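Local coordinates for protein putative glucoamylase (Bacteroides uniformis, PDB 4GL3) that probably hydrolyses glycosidic bonds as a glucoamylase-like member of the six-hairpin glycosidase clan, with a largely helical fold, at residues I64-G67 with I68-F72; A79-M82 with L83-V86; A128-F131 with E132-A136; L135-H138 with Q139-K143. All blocks are in the same frame, centred on the assembly; numbering follows the deposited sequence.

Contact 1: I64-G67 with I68-F72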
ATOM      1  N   ILE A  64      10.841   5.953   4.401  1.00 30.10           N
ATOM      2  CA  ILE A  64      11.811   6.876   4.969  1.00 27.02           C
ATOM      3  C   ILE A  64      11.796   6.826   6.525  1.00 30.74           C
ATOM      4  O   ILE A  64      12.862   6.784   7.169  1.00 29.23           O
ATOM      5  CB  ILE A  64      11.626   8.305   4.469  1.00 28.61           C
ATOM      6  CG1 ILE A  64      12.036   8.363   2.994  1.00 28.40           C
ATOM      7  CG2 ILE A  64      12.453   9.297   5.293  1.00 26.86           C
ATOM      8  CD1 ILE A  64      11.453   9.548   2.257  1.00 32.99           C
ATOM      9  N   ILE A  65      10.611   6.812   7.119  1.00 28.52           N
ATOM     10  CA  ILE A  65      10.487   6.736   8.579  1.00 27.94           C
ATOM     11  C   ILE A  65      11.112   5.426   9.110  1.00 29.30           C
ATOM     12  O   ILE A  65      11.889   5.458  10.085  1.00 28.56           O
ATOM     13  CB  ILE A  65       9.024   6.863   9.057  1.00 27.27           C
ATOM     14  CG1 ILE A  65       8.399   8.195   8.547  1.00 29.08           C
ATOM     15  CG2 ILE A  65       8.963   6.781  10.592  1.00 28.72           C
ATOM     16  CD1 ILE A  65       6.864   8.187   8.584  1.00 25.43           C
ATOM     17  N   VAL A  66      10.835   4.306   8.430  1.00 28.67           N
ATOM     18  CA  VAL A  66      11.441   3.003   8.766  1.00 28.68           C
ATOM     19  C   VAL A  66      12.969   3.100   8.706  1.00 30.75           C
ATOM     20  O   VAL A  66      13.684   2.707   9.630  1.00 31.29           O
ATOM     21  CB  VAL A  66      10.913   1.875   7.843  1.00 30.13           C
ATOM     22  CG1 VAL A  66      11.653   0.545   8.064  1.00 29.71           C
ATOM     23  CG2 VAL A  66       9.398   1.673   8.037  1.00 30.08           C
ATOM     24  N   GLY A  67      13.458   3.705   7.636  1.00 30.85           N
ATOM     25  CA  GLY A  67      14.910   3.875   7.426  1.00 31.38           C
ATOM     26  C   GLY A  67      15.624   4.706   8.479  1.00 33.48           C
ATOM     27  O   GLY A  67      16.762   4.390   8.847  1.00 35.06           O
ATOM     28  N   ILE A  68      14.966   5.756   8.975  1.00 31.03           N
ATOM     29  CA  ILE A  68      15.535   6.539  10.063  1.00 33.38           C
ATOM     30  C   ILE A  68      15.653   5.668  11.317  1.00 35.30           C
ATOM     31  O   ILE A  68      16.704   5.618  11.941  1.00 33.34           O
ATOM     32  CB  ILE A  68      14.704   7.787  10.433  1.00 32.71           C
ATOM     33  CG1 ILE A  68      14.686   8.806   9.282  1.00 36.41           C
ATOM     34  CG2 ILE A  68      15.283   8.426  11.686  1.00 32.00           C
ATOM     35  CD1 ILE A  68      13.602   9.875   9.410  1.00 35.78           C
ATOM     36  N   GLU A  69      14.559   5.005  11.672  1.00 33.45           N
ATOM     37  CA  GLU A  69      14.505   4.160  12.866  1.00 38.33           C
ATOM     38  C   GLU A  69      15.446   2.962  12.780  1.00 39.69           C
ATOM     39  O   GLU A  69      15.938   2.533  13.800  1.00 36.99           O
ATOM     40  CB  GLU A  69      13.060   3.702  13.125  1.00 35.54           C
ATOM     41  CG  GLU A  69      12.193   4.852  13.610  1.00 42.95           C
ATOM     42  CD  GLU A  69      12.652   5.406  14.954  1.00 44.65           C
ATOM     43  OE1 GLU A  69      12.851   4.602  15.891  1.00 45.13           O
ATOM     44  OE2 GLU A  69      12.821   6.629  15.075  1.00 39.14           O
ATOM     45  N   ARG A  70      15.682   2.427  11.576  1.00 33.68           N
ATOM     46  CA  ARG A  70      16.628   1.324  11.387  1.00 34.55           C
ATOM     47  C   ARG A  70      18.067   1.790  11.205  1.00 35.78           C
ATOM     48  O   ARG A  70      18.976   0.964  11.120  1.00 34.39           O
ATOM     49  CB  ARG A  70      16.227   0.440  10.205  1.00 35.72           C
ATOM     50  CG  ARG A  70      15.036  -0.471  10.495  1.00 34.40           C
ATOM     51  CD  ARG A  70      15.428  -1.651  11.364  1.00 35.17           C
ATOM     52  NE  ARG A  70      14.232  -2.127  12.086  1.00 39.65           N
ATOM     53  CZ  ARG A  70      14.244  -3.000  13.087  1.00 37.86           C
ATOM     54  NH1 ARG A  70      15.386  -3.553  13.477  1.00 33.15           N
ATOM     55  NH2 ARG A  70      13.117  -3.314  13.704  1.00 38.39           N
ATOM     56  N   GLY A  71      18.292   3.102  11.186  1.00 35.16           N
ATOM     57  CA  GLY A  71      19.628   3.627  11.036  1.00 34.87           C
ATOM     58  C   GLY A  71      20.175   3.541   9.611  1.00 35.93           C
ATOM     59  O   GLY A  71      21.371   3.701   9.406  1.00 38.63           O
ATOM     60  N   PHE A  72      19.322   3.331   8.620  1.00 36.27           N
ATOM     61  CA  PHE A  72      19.763   3.372   7.222  1.00 35.12           C
ATOM     62  C   PHE A  72      20.138   4.789   6.798  1.00 40.57           C
ATOM     63  O   PHE A  72      21.009   4.949   5.957  1.00 41.84           O
ATOM     64  CB  PHE A  72      18.702   2.833   6.245  1.00 35.31           C
ATOM     65  CG  PHE A  72      18.203   1.432   6.543  1.00 29.88           C
ATOM     66  CD1 PHE A  72      18.992   0.505   7.199  1.00 38.70           C
ATOM     67  CD2 PHE A  72      16.933   1.063   6.143  1.00 32.37           C
ATOM     68  CE1 PHE A  72      18.513  -0.761   7.463  1.00 37.65           C
ATOM     69  CE2 PHE A  72      16.449  -0.181   6.405  1.00 34.74           C
ATOM     70  CZ  PHE A  72      17.239  -1.108   7.060  1.00 31.04           C
TER

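Contact 2: A79-M82 with L83-V86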
ATOM      1  N   ALA A  79      14.589  13.851   7.492  1.00 33.15           N
ATOM      2  CA  ALA A  79      13.775  15.075   7.597  1.00 31.73           C
ATOM      3  C   ALA A  79      14.004  15.983   6.388  1.00 29.77           C
ATOM      4  O   ALA A  79      13.067  16.570   5.832  1.00 29.37           O
ATOM      5  CB  ALA A  79      14.096  15.807   8.902  1.00 29.57           C
ATOM      6  N   GLU A  80      15.260  16.090   5.966  1.00 33.62           N
ATOM      7  CA  GLU A  80      15.599  16.911   4.812  1.00 36.90           C
ATOM      8  C   GLU A  80      14.877  16.409   3.567  1.00 33.51           C
ATOM      9  O   GLU A  80      14.229  17.201   2.829  1.00 33.37           O
ATOM     10  CB  GLU A  80      17.125  16.936   4.609  1.00 36.51           C
ATOM     11  CG  GLU A  80      17.584  17.696   3.366  1.00 41.05           C
ATOM     12  CD  GLU A  80      19.095  17.662   3.232  1.00 49.65           C
ATOM     13  OE1 GLU A  80      19.702  16.571   3.422  1.00 43.39           O
ATOM     14  OE2 GLU A  80      19.667  18.728   2.968  1.00 52.16           O
ATOM     15  N   ARG A  81      14.946  15.092   3.348  1.00 29.95           N
ATOM     16  CA  ARG A  81      14.226  14.459   2.236  1.00 28.89           C
ATOM     17  C   ARG A  81      12.700  14.676   2.346  1.00 31.28           C
ATOM     18  O   ARG A  81      12.046  15.019   1.372  1.00 26.06           O
ATOM     19  CB  ARG A  81      14.527  12.954   2.181  1.00 27.74           C
ATOM     20  CG  ARG A  81      13.885  12.169   1.018  1.00 28.82           C
ATOM     21  CD  ARG A  81      14.373  12.633  -0.348  1.00 29.22           C
ATOM     22  NE  ARG A  81      15.812  12.453  -0.514  1.00 31.38           N
ATOM     23  CZ  ARG A  81      16.385  11.368  -1.036  1.00 27.94           C
ATOM     24  NH1 ARG A  81      15.674  10.349  -1.497  1.00 28.43           N
ATOM     25  NH2 ARG A  81      17.685  11.319  -1.137  1.00 32.12           N
HETATM   26  N   MSE A  82      12.141  14.422   3.518  1.00 28.85           N
HETATM   27  CA  MSE A  82      10.728  14.592   3.746  1.00 28.06           C
HETATM   28  C   MSE A  82      10.266  16.033   3.433  1.00 27.28           C
HETATM   29  O   MSE A  82       9.217  16.228   2.803  1.00 30.04           O
HETATM   30  CB  MSE A  82      10.372  14.241   5.199  1.00 30.40           C
HETATM   31  CG  MSE A  82       8.874  14.217   5.492  1.00 27.76           C
HETATM   32 SE   MSE A  82       7.907  12.818   4.569  0.75 25.23          SE
HETATM   33  CE  MSE A  82       9.160  11.386   4.947  1.00 29.23           C
ATOM     34  N   LEU A  83      11.026  17.016   3.877  1.00 27.15           N
ATOM     35  CA  LEU A  83      10.724  18.411   3.555  1.00 27.79           C
ATOM     36  C   LEU A  83      10.736  18.634   2.034  1.00 30.67           C
ATOM     37  O   LEU A  83       9.830  19.302   1.526  1.00 28.07           O
ATOM     38  CB  LEU A  83      11.645  19.419   4.300  1.00 28.19           C
ATOM     39  CG  LEU A  83      11.354  20.932   4.109  1.00 29.59           C
ATOM     40  CD1 LEU A  83       9.895  21.262   4.444  1.00 29.76           C
ATOM     41  CD2 LEU A  83      12.313  21.802   4.919  1.00 28.97           C
ATOM     42  N   LYS A  84      11.711  18.072   1.313  1.00 29.07           N
ATOM     43  CA  LYS A  84      11.742  18.176  -0.137  1.00 29.95           C
ATOM     44  C   LYS A  84      10.426  17.607  -0.756  1.00 30.33           C
ATOM     45  O   LYS A  84       9.822  18.231  -1.629  1.00 26.73           O
ATOM     46  CB  LYS A  84      12.978  17.482  -0.745  1.00 30.10           C
ATOM     47  CG  LYS A  84      13.090  17.538  -2.285  1.00 33.45           C
ATOM     48  CD  LYS A  84      14.508  17.237  -2.792  1.00 37.39           C
ATOM     49  CE  LYS A  84      14.782  15.750  -2.744  1.00 38.57           C
ATOM     50  NZ  LYS A  84      16.178  15.316  -3.140  1.00 34.85           N
ATOM     51  N   ILE A  85       9.994  16.444  -0.273  1.00 28.03           N
ATOM     52  CA  ILE A  85       8.836  15.783  -0.766  1.00 24.46           C
ATOM     53  C   ILE A  85       7.583  16.605  -0.551  1.00 26.82           C
ATOM     54  O   ILE A  85       6.829  16.823  -1.504  1.00 21.98           O
ATOM     55  CB  ILE A  85       8.649  14.375  -0.139  1.00 23.30           C
ATOM     56  CG1 ILE A  85       9.707  13.402  -0.667  1.00 25.90           C
ATOM     57  CG2 ILE A  85       7.257  13.815  -0.434  1.00 19.91           C
ATOM     58  CD1 ILE A  85       9.875  12.113   0.174  1.00 25.10           C
ATOM     59  N   VAL A  86       7.354  17.062   0.670  1.00 26.67           N
ATOM     60  CA  VAL A  86       6.106  17.770   0.969  1.00 28.77           C
ATOM     61  C   VAL A  86       6.094  19.176   0.382  1.00 25.45           C
ATOM     62  O   VAL A  86       5.024  19.685  -0.035  1.00 25.55           O
ATOM     63  CB  VAL A  86       5.739  17.747   2.490  1.00 27.43           C
ATOM     64  CG1 VAL A  86       5.688  16.320   2.961  1.00 24.52           C
ATOM     65  CG2 VAL A  86       6.685  18.562   3.350  1.00 21.10           C
TER

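Contact 3: A128-F131 with E132-A136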
ATOM      1  N   ALA A 128      -5.032   8.891  -1.325  1.00 20.67           N
ATOM      2  CA  ALA A 128      -5.299   8.362   0.021  1.00 22.11           C
ATOM      3  C   ALA A 128      -4.056   7.602   0.548  1.00 21.70           C
ATOM      4  O   ALA A 128      -3.726   7.714   1.717  1.00 21.65           O
ATOM      5  CB  ALA A 128      -6.539   7.453   0.032  1.00 19.22           C
ATOM      6  N   PHE A 129      -3.382   6.848  -0.312  1.00 20.00           N
ATOM      7  CA  PHE A 129      -2.180   6.147   0.095  1.00 23.05           C
ATOM      8  C   PHE A 129      -1.061   7.144   0.411  1.00 25.13           C
ATOM      9  O   PHE A 129      -0.284   6.967   1.394  1.00 23.58           O
ATOM     10  CB  PHE A 129      -1.748   5.137  -0.955  1.00 23.67           C
ATOM     11  CG  PHE A 129      -2.753   4.048  -1.219  1.00 22.22           C
ATOM     12  CD1 PHE A 129      -3.574   3.531  -0.196  1.00 25.47           C
ATOM     13  CD2 PHE A 129      -2.842   3.499  -2.480  1.00 23.29           C
ATOM     14  CE1 PHE A 129      -4.481   2.481  -0.460  1.00 25.23           C
ATOM     15  CE2 PHE A 129      -3.760   2.477  -2.758  1.00 23.47           C
ATOM     16  CZ  PHE A 129      -4.587   2.000  -1.757  1.00 24.89           C
HETATM   17  N   MSE A 130      -1.018   8.248  -0.338  1.00 23.23           N
HETATM   18  CA  MSE A 130      -0.074   9.332   0.003  1.00 21.21           C
HETATM   19  C   MSE A 130      -0.420   9.910   1.391  1.00 23.76           C
HETATM   20  O   MSE A 130       0.477  10.099   2.215  1.00 25.08           O
HETATM   21  CB  MSE A 130       0.014  10.424  -1.084  1.00 23.82           C
HETATM   22  CG  MSE A 130       0.818  11.649  -0.623  1.00 20.99           C
HETATM   23 SE   MSE A 130       2.680  11.231  -0.334  0.75 20.10          SE
HETATM   24  CE  MSE A 130       3.170  10.986  -2.147  1.00 22.88           C
ATOM     25  N   PHE A 131      -1.700  10.205   1.657  1.00 25.05           N
ATOM     26  CA  PHE A 131      -2.095  10.766   2.963  1.00 24.00           C
ATOM     27  C   PHE A 131      -1.876   9.765   4.096  1.00 23.98           C
ATOM     28  O   PHE A 131      -1.578  10.139   5.204  1.00 24.62           O
ATOM     29  CB  PHE A 131      -3.532  11.315   2.934  1.00 22.79           C
ATOM     30  CG  PHE A 131      -3.625  12.700   2.313  1.00 23.14           C
ATOM     31  CD1 PHE A 131      -3.020  13.758   2.909  1.00 22.32           C
ATOM     32  CD2 PHE A 131      -4.219  12.892   1.084  1.00 24.17           C
ATOM     33  CE1 PHE A 131      -3.006  15.026   2.337  1.00 24.93           C
ATOM     34  CE2 PHE A 131      -4.261  14.154   0.507  1.00 23.88           C
ATOM     35  CZ  PHE A 131      -3.638  15.221   1.138  1.00 23.15           C
ATOM     36  N   GLU A 132      -2.034   8.482   3.814  1.00 23.76           N
ATOM     37  CA  GLU A 132      -1.717   7.444   4.821  1.00 25.99           C
ATOM     38  C   GLU A 132      -0.267   7.621   5.311  1.00 26.62           C
ATOM     39  O   GLU A 132       0.012   7.785   6.504  1.00 26.16           O
ATOM     40  CB  GLU A 132      -1.999   6.044   4.229  1.00 25.37           C
ATOM     41  CG  GLU A 132      -1.809   4.874   5.194  1.00 26.43           C
ATOM     42  CD  GLU A 132      -2.077   3.532   4.526  1.00 32.66           C
ATOM     43  OE1 GLU A 132      -2.316   3.459   3.290  1.00 28.56           O
ATOM     44  OE2 GLU A 132      -2.058   2.519   5.236  1.00 36.35           O
ATOM     45  N   GLY A 133       0.660   7.720   4.379  1.00 26.12           N
ATOM     46  CA  GLY A 133       2.013   8.071   4.729  1.00 30.31           C
ATOM     47  C   GLY A 133       2.245   9.448   5.342  1.00 27.37           C
ATOM     48  O   GLY A 133       2.975   9.565   6.312  1.00 24.74           O
ATOM     49  N   LEU A 134       1.638  10.500   4.788  1.00 24.65           N
ATOM     50  CA  LEU A 134       1.876  11.853   5.294  1.00 23.95           C
ATOM     51  C   LEU A 134       1.329  11.998   6.707  1.00 26.68           C
ATOM     52  O   LEU A 134       1.938  12.693   7.534  1.00 25.34           O
ATOM     53  CB  LEU A 134       1.344  12.952   4.367  1.00 23.95           C
ATOM     54  CG  LEU A 134       1.971  13.113   2.952  1.00 24.81           C
ATOM     55  CD1 LEU A 134       1.230  14.251   2.193  1.00 23.92           C
ATOM     56  CD2 LEU A 134       3.481  13.370   3.006  1.00 21.63           C
ATOM     57  N   LEU A 135       0.224  11.323   7.038  1.00 24.71           N
ATOM     58  CA  LEU A 135      -0.290  11.499   8.408  1.00 24.82           C
ATOM     59  C   LEU A 135       0.624  10.787   9.447  1.00 26.49           C
ATOM     60  O   LEU A 135       0.825  11.313  10.536  1.00 26.83           O
ATOM     61  CB  LEU A 135      -1.767  11.118   8.536  1.00 23.87           C
ATOM     62  CG  LEU A 135      -2.775  12.001   7.793  1.00 30.94           C
ATOM     63  CD1 LEU A 135      -4.180  11.534   8.164  1.00 30.49           C
ATOM     64  CD2 LEU A 135      -2.627  13.477   8.121  1.00 30.42           C
ATOM     65  N   ALA A 136       1.182   9.628   9.079  1.00 29.11           N
ATOM     66  CA  ALA A 136       2.230   8.968   9.855  1.00 31.75           C
ATOM     67  C   ALA A 136       3.418   9.909  10.010  1.00 30.62           C
ATOM     68  O   ALA A 136       3.910  10.109  11.120  1.00 29.46           O
ATOM     69  CB  ALA A 136       2.659   7.636   9.214  1.00 23.94           C
TER

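Contact 4: L135-H138 with Q139-K143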
ATOM      1  N   LEU A 135       0.224  11.323   7.038  1.00 24.71           N
ATOM      2  CA  LEU A 135      -0.290  11.499   8.408  1.00 24.82           C
ATOM      3  C   LEU A 135       0.624  10.787   9.447  1.00 26.49           C
ATOM      4  O   LEU A 135       0.825  11.313  10.536  1.00 26.83           O
ATOM      5  CB  LEU A 135      -1.767  11.118   8.536  1.00 23.87           C
ATOM      6  CG  LEU A 135      -2.775  12.001   7.793  1.00 30.94           C
ATOM      7  CD1 LEU A 135      -4.180  11.534   8.164  1.00 30.49           C
ATOM      8  CD2 LEU A 135      -2.627  13.477   8.121  1.00 30.42           C
ATOM      9  N   ALA A 136       1.182   9.628   9.079  1.00 29.11           N
ATOM     10  CA  ALA A 136       2.230   8.968   9.855  1.00 31.75           C
ATOM     11  C   ALA A 136       3.418   9.909  10.010  1.00 30.62           C
ATOM     12  O   ALA A 136       3.910  10.109  11.120  1.00 29.46           O
ATOM     13  CB  ALA A 136       2.659   7.636   9.214  1.00 23.94           C
ATOM     14  N   ALA A 137       3.870  10.523   8.922  1.00 30.09           N
ATOM     15  CA  ALA A 137       5.024  11.453   9.005  1.00 30.51           C
ATOM     16  C   ALA A 137       4.729  12.652   9.909  1.00 26.86           C
ATOM     17  O   ALA A 137       5.571  13.055  10.702  1.00 28.70           O
ATOM     18  CB  ALA A 137       5.465  11.901   7.607  1.00 26.42           C
ATOM     19  N   HIS A 138       3.518  13.209   9.818  1.00 28.56           N
ATOM     20  CA  HIS A 138       3.078  14.282  10.730  1.00 30.99           C
ATOM     21  C   HIS A 138       3.238  13.896  12.215  1.00 29.07           C
ATOM     22  O   HIS A 138       3.623  14.698  13.028  1.00 30.01           O
ATOM     23  CB  HIS A 138       1.599  14.682  10.447  1.00 31.41           C
ATOM     24  CG  HIS A 138       1.132  15.865  11.232  1.00 31.09           C
ATOM     25  ND1 HIS A 138       0.629  15.754  12.515  1.00 30.21           N
ATOM     26  CD2 HIS A 138       1.085  17.186  10.922  1.00 31.31           C
ATOM     27  CE1 HIS A 138       0.331  16.961  12.977  1.00 33.89           C
ATOM     28  NE2 HIS A 138       0.596  17.852  12.033  1.00 32.20           N
ATOM     29  N   GLN A 139       2.945  12.655  12.539  1.00 30.89           N
ATOM     30  CA  GLN A 139       3.026  12.166  13.902  1.00 31.43           C
ATOM     31  C   GLN A 139       4.424  11.745  14.297  1.00 33.75           C
ATOM     32  O   GLN A 139       4.679  11.556  15.489  1.00 31.03           O
ATOM     33  CB  GLN A 139       2.048  10.989  14.104  1.00 31.47           C
ATOM     34  CG  GLN A 139       0.601  11.402  13.855  1.00 28.84           C
ATOM     35  CD  GLN A 139       0.122  12.493  14.805  1.00 33.36           C
ATOM     36  OE1 GLN A 139       0.039  13.676  14.434  1.00 30.41           O
ATOM     37  NE2 GLN A 139      -0.140  12.113  16.057  1.00 29.49           N
ATOM     38  N   TYR A 140       5.337  11.605  13.333  1.00 29.34           N
ATOM     39  CA  TYR A 140       6.731  11.193  13.646  1.00 29.74           C
ATOM     40  C   TYR A 140       7.687  12.379  13.796  1.00 33.94           C
ATOM     41  O   TYR A 140       8.498  12.417  14.720  1.00 32.60           O
ATOM     42  CB  TYR A 140       7.275  10.310  12.518  1.00 30.22           C
ATOM     43  CG  TYR A 140       8.702   9.829  12.755  1.00 32.95           C
ATOM     44  CD1 TYR A 140       8.978   8.817  13.683  1.00 33.12           C
ATOM     45  CD2 TYR A 140       9.767  10.372  12.049  1.00 38.72           C
ATOM     46  CE1 TYR A 140      10.272   8.360  13.891  1.00 33.90           C
ATOM     47  CE2 TYR A 140      11.063   9.935  12.262  1.00 36.41           C
ATOM     48  CZ  TYR A 140      11.300   8.922  13.177  1.00 34.59           C
ATOM     49  OH  TYR A 140      12.556   8.520  13.382  1.00 36.98           O
ATOM     50  N   PHE A 141       7.620  13.334  12.862  1.00 31.57           N
ATOM     51  CA  PHE A 141       8.523  14.517  12.859  1.00 34.75           C
ATOM     52  C   PHE A 141       8.070  15.629  13.800  1.00 34.20           C
ATOM     53  O   PHE A 141       7.659  16.705  13.349  1.00 32.38           O
ATOM     54  CB  PHE A 141       8.698  15.056  11.435  1.00 31.51           C
ATOM     55  CG  PHE A 141       9.409  14.102  10.532  1.00 27.27           C
ATOM     56  CD1 PHE A 141      10.772  13.949  10.616  1.00 31.06           C
ATOM     57  CD2 PHE A 141       8.714  13.323   9.658  1.00 28.73           C
ATOM     58  CE1 PHE A 141      11.433  13.035   9.825  1.00 32.26           C
ATOM     59  CE2 PHE A 141       9.355  12.428   8.833  1.00 28.86           C
ATOM     60  CZ  PHE A 141      10.732  12.305   8.909  1.00 29.03           C
ATOM     61  N   THR A 142       8.201  15.359  15.100  1.00 33.99           N
ATOM     62  CA  THR A 142       7.619  16.171  16.163  1.00 34.15           C
ATOM     63  C   THR A 142       8.609  17.118  16.827  1.00 36.94           C
ATOM     64  O   THR A 142       8.248  17.793  17.769  1.00 40.96           O
ATOM     65  CB  THR A 142       7.027  15.256  17.267  1.00 37.87           C
ATOM     66  OG1 THR A 142       8.065  14.429  17.757  1.00 39.33           O
ATOM     67  CG2 THR A 142       5.963  14.341  16.731  1.00 33.89           C
ATOM     68  N   LYS A 143       9.851  17.198  16.358  1.00 38.39           N
ATOM     69  CA  LYS A 143      10.850  18.084  16.970  0.50 40.32           C
ATOM     70  C   LYS A 143      10.512  19.548  16.723  1.00 39.74           C
ATOM     71  O   LYS A 143       9.983  19.897  15.676  1.00 37.50           O
ATOM     72  CB  LYS A 143      12.240  17.821  16.391  0.50 39.81           C
ATOM     73  CG  LYS A 143      12.740  16.410  16.583  0.50 40.64           C
ATOM     74  CD  LYS A 143      14.238  16.371  16.394  0.50 41.72           C
ATOM     75  CE  LYS A 143      14.840  15.165  17.078  0.50 41.89           C
ATOM     76  NZ  LYS A 143      16.303  15.372  17.118  0.50 43.62           N
TER
HETATM   77  O   HOH W   1       2.666  15.673  15.387  1.00 36.49           O

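Contact 1: I64-G67 with I68-F72
I64 receives the backbone N of I68 on its carbonyl oxygen, and the same oxygen lies 3.4 Å from I68 CG1, the branch held beside the backbone N (chi1 -65°). The two isoleucines also meet at their ends, I64 CG2 lying 4.3 Å from I68 CD1. I64 is buried, and its branched side chain packs on R81, M82 and I85 of helix 75-90, while I68 is partly exposed and touches R75. I65 O takes the amide of E69 almost straight (172°), while the aliphatic CG of E69 passes alongside that oxygen; the carboxylate leads off to bond Y140. V66 O is reached by R70 N at 2.8 Å, and a methyl of V66, CG1, stands 4.3 Å from R70 CG. The arginine chain then bends at chi2 and leaves for its salt bridge with E389. At G67 the absence of a side chain lets F72 CD2 come to 3.7 Å from G67 CA. One face of the F72 ring is met near its rim by R70 CB. G71 reverses the chain with a positive phi (76°), a conformation that suits glycine. Two bonds reach back into the last turn, a weak one from F72 N to G67 O at 2.8 Å and one from G71 N to I68 O at 3.1 Å. With the positive phi of G71, this pair makes a Schellman motif, the C-terminal stop of helix 54-69.

Contact 2: A79-M82 with L83-V86
R81 O accepts the amide of I85 at 3.0 Å, and three companion bonds continue the helical ladder: L83 N to A79 O, K84 N to E80 O, and V86 N to M82 O, the last at 167°. All are of the i to i+4 kind, so this part of the helix is regular. The side chains of R81 and K84 run side by side, pointing the same way, with R81 NE 3.9 Å from K84 NZ. Such a meeting of like charges would probably be unfavourable by itself, but each end has a carbonyl partner elsewhere: R81 NH1 bonds W31 O, with a cation-pi contact to the same tryptophan, and K84 NZ bonds P36 O. The aliphatic parts share the contact, R81 CD being 4.0 Å from K84 CE. With CG trans to the backbone N (chi1 -177°), R81 sets CG 4.1 Å from I85 CD1, and the bends at chi2 and chi3 carry CD and NE alongside the K84 chain. I85 also lays CG1 against R81 O, 3.5 Å away. SE of M82, a selenomethionine, lies 4.4 Å from V86 CG1, a loose contact; both V86 methyls flank M82 O. Charged chains (E80, R81, K84) suit the outer side and apolar ones, branched or flexible, the inner side, where V86 meets L134. The pattern is that of an amphipathic helix, here helix 75-90, packed against helices 54-69, 124-140 and 146-161.

Contact 3: A128-F131 with E132-A136
A128 O to E132 N, at 2.8 Å, begins an unbroken run of i to i+4 bonds within the buried middle of alpha-helix 124-140, in a largely helical protein of the six-hairpin glycosidase clan. G133 N reaches F129 O at 172°, L134 N meets M130 O, and L135 N bonds F131 O. The side chains leave on different sides of the helix. M130, a selenomethionine, crosses L134 at a slant: its SE lies 3.9 Å from L134 CG, and its CG is as near to L134 CD1. The M130 chain bends at chi2 (66°), which turns the soft selenium toward the leucine fork. L134 CD1 also approaches the F131 ring, 4.3 Å from CE1. An alanine in place of L134 would remove CG and both methyls and is likely to open a gap beside M130 SE and F131 CE1. Bulky apolar residues suit these places, because helix 146-161 lies against F131 and L134 and W101 meets the F131 ring. The one acid, E132, is buried, and its OE2 is satisfied by the amide N of G258. Its extended chain runs alongside F129, with carboxylate and ring planes 45° apart and OE1 3.7 Å from CD1 of the F129 ring.

Contact 4: L135-H138 with Q139-K143
A137 O accepts from two amides at the fraying C-terminal end of helix 124-140, where an inverse gamma turn centred on F141 follows. F141 N approaches nearly straight (179°), whereas Y140 N, also 3.0 Å away, stands above the carbonyl plane. Earlier, Q139 N bonds L135 O, and weak bonds from Q139 N and Y140 N converge on A136 O.

The polar side chains pair in one plane: H138 ND1 gives its hydrogen to Q139 OE1 at 2.9 Å, with ring and amide only 7° apart. Trans placement of H138 CG (chi1 -174°) and the chi2 bend of Q139 bring the groups together, while Q139 NE2 bonds S402. A phenylalanine at H138 would lack the ring N-H and would probably leave Q139 OE1 without its ring donor, the amide held less firmly, mainly through S402. A water joins the site, donating to H138 O and weakly to Q139 OE1.

Apolar contacts suit A137 and F141, which are buried. The small A137 leaves room for F141, whose CD2 lies 4.1 Å from A137 CB. From the partly exposed Y140, CD2 sits over the centre of the F141 ring, 3.6 Å above its plane.

In the fold
Contact 3 is the core member, with every touching residue buried, whereas contacts 1, 2 and 4 lie farther out and mix buried with exposed positions. Contacts 3 and 4 share L135 and A136 on helix 124-140, the inner part regular and apolar, the outer end of mixed character, with weaker helical bonding. Contacts 1 and 4 both close helices, one by a glycine-based reversal, the other by bifurcated carbonyl bonding, and they touch each other through polar as well as apolar side chains. Contact 2 stays within its helix and packs on all three of the others, so that helices 54-69, 75-90 and 124-140 are joined.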